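Local coordinates for putative uncharacterized protein (Pseudomonas phage 201phi2-1, PDB 3R4V) that is of unknown function but belongs to the phage tubulin-like proteins and binds guanosine-5'-diphosphate, at residues A[180-185]-A[255-260]. Sequence-based numbering, arbitrary orientation.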
ATOM      1  N   ASN A 180      -7.447 -11.828 -13.283  1.00 31.72           N
ATOM      2  CA  ASN A 180      -8.206 -13.085 -13.242  1.00 28.61           C
ATOM      3  C   ASN A 180      -7.994 -14.031 -14.446  1.00 32.99           C
ATOM      4  O   ASN A 180      -8.564 -15.121 -14.493  1.00 31.04           O
ATOM      5  CB  ASN A 180      -9.700 -12.823 -12.987  1.00 26.41           C
ATOM      6  CG  ASN A 180     -10.493 -12.500 -14.271  1.00 32.64           C
ATOM      7  OD1 ASN A 180      -9.948 -12.443 -15.375  1.00 31.74           O
ATOM      8  ND2 ASN A 180     -11.798 -12.302 -14.111  1.00 34.25           N
ATOM      9  N   GLN A 181      -7.175 -13.601 -15.402  1.00 31.39           N
ATOM     10  CA  GLN A 181      -6.693 -14.444 -16.502  1.00 35.39           C
ATOM     11  C   GLN A 181      -7.795 -14.886 -17.459  1.00 44.00           C
ATOM     12  O   GLN A 181      -7.617 -15.828 -18.233  1.00 44.28           O
ATOM     13  CB  GLN A 181      -5.911 -15.653 -15.963  1.00 40.05           C
ATOM     14  CG  GLN A 181      -4.696 -15.265 -15.110  1.00 30.66           C
ATOM     15  CD  GLN A 181      -3.862 -16.454 -14.651  1.00 39.04           C
ATOM     16  OE1 GLN A 181      -3.938 -17.539 -15.220  1.00 45.27           O
ATOM     17  NE2 GLN A 181      -3.059 -16.248 -13.613  1.00 35.40           N
ATOM     18  N   ASN A 182      -8.921 -14.184 -17.416  1.00 33.61           N
ATOM     19  CA  ASN A 182     -10.088 -14.552 -18.207  1.00 34.14           C
ATOM     20  C   ASN A 182     -10.399 -13.556 -19.328  1.00 37.10           C
ATOM     21  O   ASN A 182     -11.457 -13.628 -19.965  1.00 43.57           O
ATOM     22  CB  ASN A 182     -11.299 -14.729 -17.279  1.00 36.41           C
ATOM     23  CG  ASN A 182     -12.542 -15.202 -18.014  1.00 48.34           C
ATOM     24  OD1 ASN A 182     -12.546 -16.266 -18.631  1.00 50.54           O
ATOM     25  ND2 ASN A 182     -13.612 -14.417 -17.937  1.00 49.67           N
ATOM     26  N   HIS A 183      -9.473 -12.634 -19.582  1.00 33.65           N
ATOM     27  CA  HIS A 183      -9.695 -11.601 -20.591  1.00 33.04           C
ATOM     28  C   HIS A 183      -9.033 -11.939 -21.923  1.00 36.20           C
ATOM     29  O   HIS A 183      -7.920 -12.465 -21.960  1.00 40.22           O
ATOM     30  CB  HIS A 183      -9.184 -10.255 -20.087  1.00 35.89           C
ATOM     31  CG  HIS A 183      -9.601  -9.950 -18.687  1.00 31.87           C
ATOM     32  ND1 HIS A 183     -10.911 -10.048 -18.266  1.00 30.50           N
ATOM     33  CD2 HIS A 183      -8.882  -9.569 -17.607  1.00 24.52           C
ATOM     34  CE1 HIS A 183     -10.980  -9.732 -16.985  1.00 32.78           C
ATOM     35  NE2 HIS A 183      -9.763  -9.439 -16.561  1.00 30.20           N
ATOM     36  N   GLY A 184      -9.716 -11.627 -23.016  1.00 35.84           N
ATOM     37  CA  GLY A 184      -9.139 -11.830 -24.328  1.00 35.25           C
ATOM     38  C   GLY A 184      -7.906 -10.969 -24.520  1.00 39.82           C
ATOM     39  O   GLY A 184      -7.876  -9.815 -24.082  1.00 36.56           O
ATOM     40  N   ARG A 185      -6.888 -11.538 -25.164  1.00 42.12           N
ATOM     41  CA  ARG A 185      -5.665 -10.813 -25.519  1.00 41.85           C
ATOM     42  C   ARG A 185      -4.698 -10.569 -24.358  1.00 40.96           C
ATOM     43  O   ARG A 185      -3.568 -10.143 -24.577  1.00 52.11           O
ATOM     44  CB  ARG A 185      -6.007  -9.492 -26.217  1.00 39.96           C
ATOM     45  CG  ARG A 185      -6.621  -9.689 -27.596  1.00 55.10           C
ATOM     46  CD  ARG A 185      -7.437  -8.494 -28.048  1.00 59.19           C
ATOM     47  NE  ARG A 185      -6.640  -7.278 -28.162  1.00 57.66           N
ATOM     48  CZ  ARG A 185      -7.130  -6.108 -28.557  1.00 54.92           C
ATOM     49  NH1 ARG A 185      -8.416  -6.002 -28.881  1.00 50.36           N
ATOM     50  NH2 ARG A 185      -6.336  -5.046 -28.632  1.00 52.57           N
ATOM     51  N   VAL A 255     -18.733 -10.322 -21.094  1.00 43.28           N
ATOM     52  CA  VAL A 255     -20.011  -9.884 -20.532  1.00 44.46           C
ATOM     53  C   VAL A 255     -20.638 -10.899 -19.578  1.00 49.88           C
ATOM     54  O   VAL A 255     -21.521 -10.552 -18.794  1.00 59.34           O
ATOM     55  CB  VAL A 255     -21.030  -9.485 -21.639  1.00 47.17           C
ATOM     56  CG1 VAL A 255     -21.340 -10.668 -22.567  1.00 50.46           C
ATOM     57  CG2 VAL A 255     -22.309  -8.934 -21.018  1.00 53.77           C
ATOM     58  N   ASP A 256     -20.184 -12.147 -19.645  1.00 53.33           N
ATOM     59  CA  ASP A 256     -20.661 -13.181 -18.729  1.00 58.01           C
ATOM     60  C   ASP A 256     -19.737 -13.339 -17.520  1.00 56.40           C
ATOM     61  O   ASP A 256     -19.959 -14.206 -16.676  1.00 60.16           O
ATOM     62  CB  ASP A 256     -20.823 -14.521 -19.449  1.00 69.86           C
ATOM     63  CG  ASP A 256     -19.518 -15.042 -20.015  1.00 81.18           C
ATOM     64  OD1 ASP A 256     -18.724 -14.235 -20.544  1.00 78.51           O
ATOM     65  OD2 ASP A 256     -19.286 -16.267 -19.933  1.00 89.98           O
ATOM     66  N   ASP A 257     -18.695 -12.513 -17.460  1.00 49.00           N
ATOM     67  CA  ASP A 257     -17.815 -12.438 -16.294  1.00 55.58           C
ATOM     68  C   ASP A 257     -18.558 -11.632 -15.231  1.00 57.88           C
ATOM     69  O   ASP A 257     -18.702 -10.415 -15.346  1.00 52.56           O
ATOM     70  CB  ASP A 257     -16.488 -11.751 -16.677  1.00 48.13           C
ATOM     71  CG  ASP A 257     -15.396 -11.898 -15.612  1.00 53.15           C
ATOM     72  OD1 ASP A 257     -15.723 -12.054 -14.419  1.00 47.75           O
ATOM     73  OD2 ASP A 257     -14.194 -11.830 -15.977  1.00 45.17           O
ATOM     74  N   LEU A 258     -19.057 -12.318 -14.211  1.00 64.96           N
ATOM     75  CA  LEU A 258     -19.865 -11.671 -13.182  1.00 71.10           C
ATOM     76  C   LEU A 258     -19.089 -10.635 -12.365  1.00 63.96           C
ATOM     77  O   LEU A 258     -19.684  -9.788 -11.698  1.00 59.53           O
ATOM     78  CB  LEU A 258     -20.473 -12.722 -12.254  1.00 82.30           C
ATOM     79  CG  LEU A 258     -21.494 -13.660 -12.896  1.00 93.27           C
ATOM     80  CD1 LEU A 258     -21.734 -14.870 -12.010  1.00101.97           C
ATOM     81  CD2 LEU A 258     -22.791 -12.912 -13.177  1.00 93.38           C
ATOM     82  N   ASP A 259     -17.763 -10.708 -12.412  1.00 59.43           N
ATOM     83  CA  ASP A 259     -16.933  -9.753 -11.683  1.00 55.53           C
ATOM     84  C   ASP A 259     -16.738  -8.441 -12.447  1.00 52.19           C
ATOM     85  O   ASP A 259     -16.165  -7.488 -11.925  1.00 50.52           O
ATOM     86  CB  ASP A 259     -15.575 -10.369 -11.336  1.00 49.48           C
ATOM     87  CG  ASP A 259     -15.686 -11.482 -10.308  1.00 61.97           C
ATOM     88  OD1 ASP A 259     -16.729 -11.562  -9.623  1.00 67.39           O
ATOM     89  OD2 ASP A 259     -14.727 -12.271 -10.183  1.00 68.59           O
ATOM     90  N   VAL A 260     -17.216  -8.391 -13.683  1.00 45.29           N
ATOM     91  CA  VAL A 260     -17.061  -7.186 -14.491  1.00 50.60           C
ATOM     92  C   VAL A 260     -18.003  -6.087 -14.010  1.00 56.25           C
ATOM     93  O   VAL A 260     -19.211  -6.137 -14.233  1.00 64.01           O
ATOM     94  CB  VAL A 260     -17.252  -7.477 -15.989  1.00 47.32           C
ATOM     95  CG1 VAL A 260     -17.304  -6.185 -16.786  1.00 46.34           C
ATOM     96  CG2 VAL A 260     -16.122  -8.368 -16.481  1.00 39.46           C
TER
HETATM   97  O   HOH W   1     -13.435 -11.267 -18.606  1.00 35.37           O
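Asp257 reaches across to two asparagine amides, and its OD2 takes a hydrogen bond from each. Asn180 ND2 comes in at 3.1 Å from Asp257 OD2 on the syn lone pair, amide and carboxylate lying nearly coplanar, 10° apart. Asn182 ND2, 3.3 Å from the same Asp257 OD2, arrives instead from above the carboxylate plane, its amide turned steeply against that plane. A bridging water gives Asp257 OD2 a third bond at 2.8 Å; it also sits 2.8 Å from His183 ND1 and accepts a weak bond from Asn182 ND2. The other ring nitrogen, His183 NE2, is hydrogen-bonded to the carbonyl oxygen of Leu177, near the C-terminal end of helix 161-178, so both have partners. Asn180 OD1 lies over one face of the His183 ring, offset toward its rim, while accepting from Asn182 N at 2.9 Å. CG lies anti to the backbone N (chi1 -167°), which carries the Asp257 carboxylate toward the asparagines; OD2 faces them, while Asp257 OD1 accepts from Asp259 N, 3.2 Å away. Paired Asx turns of Asn180 and Asp257, the latter on a type I turn, thus join the loop after helix 161-178 to the 247-252/264-270 connection of the tubulin-like C-terminal domain.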